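Local structure of adenylate cyclase-like protein (Chlamydia trachomatis, 4QO6) at residues F27-N30 against Q35-L38. The protein is a structural component of the inner-membrane ring of the type III secretion system, this chain being three BON-like domains of its periplasmic region. Sequence-based numbering, arbitrary orientation.
Sequences FTFN and QLFL
T28 and F37 face each other as a hydrogen-bonded pair of an antiparallel hairpin, joined by two backbone bonds: F37 N to T28 O at 2.9 Å, nearly straight at 171°, and T28 N to F37 O at 3.1 Å, more bent. Near the turn, N30 N gives an equally straight bond to Q35 O, whereas the return bond from Q35 N to N30 O is weak at 3.5 Å. F37 O also receives a CA-H...O contact from F27.

The apolar face carries F27, F29, L36 and L38. L36 reaches diagonally across the strands: its CD1 lies 3.9 Å from F27 CD2, at an oblique angle to that ring, and also meets F29 CB. L38 CD2 packs against F27 CB. With chi1 at 173°, the F29 ring extends opposite its own backbone N, and CD1 comes 3.4 Å from Q35 O. The rings suit this face by meeting apolar residues of helix 10-19; the branched leucines fit beside them, L38 also touching V64 and V68.

The other face is at least partly exposed, suiting polar T28, N30 and Q35, while F37 touches D65 and N67. T28 OG1 lies 3.6 Å from F37 CB, the side chains running alongside each other. A water donates to Q35 OE1 and weakly accepts from N30 ND2, while N30 OD1 bonds to N32 N and Q35 NE2 to S63.

Within the PD1 domain, helix 10-19 covers F27 and F29 through L11, I15 and I19. Strand 26-30 is an outermost strand of the sheet, and 35-39 lies between it and parallel strand 63-70.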
# COMPACT_ATOMS: atom_id res chain seq x y z
N PHE A 27 -22.58 17.31 12.33
CA PHE A 27 -23.80 18.10 11.95
C PHE A 27 -23.98 19.36 12.75
O PHE A 27 -23.44 19.51 13.83
CB PHE A 27 -25.08 17.27 12.21
CG PHE A 27 -25.38 17.07 13.69
CD1 PHE A 27 -24.70 16.12 14.41
CD2 PHE A 27 -26.32 17.85 14.35
CE1 PHE A 27 -24.97 15.89 15.79
CE2 PHE A 27 -26.59 17.65 15.73
CZ PHE A 27 -25.90 16.68 16.45
N THR A 28 -24.90 20.18 12.29
CA THR A 28 -25.46 21.29 13.05
C THR A 28 -26.92 21.28 12.66
O THR A 28 -27.24 20.95 11.54
CB THR A 28 -24.81 22.69 12.73
OG1 THR A 28 -25.02 23.04 11.36
CG2 THR A 28 -23.29 22.65 12.99
N PHE A 29 -27.79 21.56 13.63
CA PHE A 29 -29.23 21.50 13.42
C PHE A 29 -29.77 22.84 13.85
O PHE A 29 -29.58 23.25 15.00
CB PHE A 29 -29.92 20.38 14.23
CG PHE A 29 -31.44 20.42 14.14
CD1 PHE A 29 -32.09 20.14 12.94
CD2 PHE A 29 -32.22 20.78 15.24
CE1 PHE A 29 -33.47 20.22 12.83
CE2 PHE A 29 -33.62 20.86 15.14
CZ PHE A 29 -34.23 20.58 13.93
N ASN A 30 -30.40 23.53 12.90
CA ASN A 30 -30.96 24.84 13.13
C ASN A 30 -32.45 24.75 13.41
O ASN A 30 -33.25 24.75 12.50
CB ASN A 30 -30.72 25.72 11.90
CG ASN A 30 -31.34 27.10 12.03
OD1 ASN A 30 -31.96 27.44 13.04
ND2 ASN A 30 -31.18 27.90 10.99
N GLN A 35 -33.58 22.72 9.70
CA GLN A 35 -32.56 22.33 8.74
C GLN A 35 -31.40 21.59 9.40
O GLN A 35 -30.82 22.07 10.38
CB GLN A 35 -32.00 23.55 8.01
CG GLN A 35 -30.81 23.17 7.14
CD GLN A 35 -30.69 24.04 5.91
OE1 GLN A 35 -29.99 25.04 5.91
NE2 GLN A 35 -31.40 23.65 4.86
N LEU A 36 -31.06 20.43 8.85
CA LEU A 36 -29.87 19.68 9.26
C LEU A 36 -28.76 19.89 8.25
O LEU A 36 -28.93 19.66 7.06
CB LEU A 36 -30.18 18.20 9.40
CG LEU A 36 -29.14 17.26 10.02
CD1 LEU A 36 -28.92 17.47 11.48
CD2 LEU A 36 -29.54 15.82 9.81
N PHE A 37 -27.61 20.33 8.72
CA PHE A 37 -26.44 20.41 7.87
C PHE A 37 -25.50 19.26 8.24
O PHE A 37 -25.09 19.15 9.37
CB PHE A 37 -25.79 21.76 8.13
CG PHE A 37 -24.45 21.95 7.47
CD1 PHE A 37 -23.31 21.65 8.13
CD2 PHE A 37 -24.35 22.56 6.26
CE1 PHE A 37 -22.06 21.88 7.56
CE2 PHE A 37 -23.11 22.82 5.68
CZ PHE A 37 -21.96 22.46 6.33
N LEU A 38 -25.18 18.40 7.28
CA LEU A 38 -24.26 17.28 7.48
C LEU A 38 -22.93 17.48 6.75
O LEU A 38 -22.92 17.83 5.55
CB LEU A 38 -24.87 16.05 6.85
CG LEU A 38 -26.14 15.50 7.49
CD1 LEU A 38 -26.63 14.26 6.74
CD2 LEU A 38 -25.84 15.19 8.95
O HOH W 1 -29.76 26.53 8.14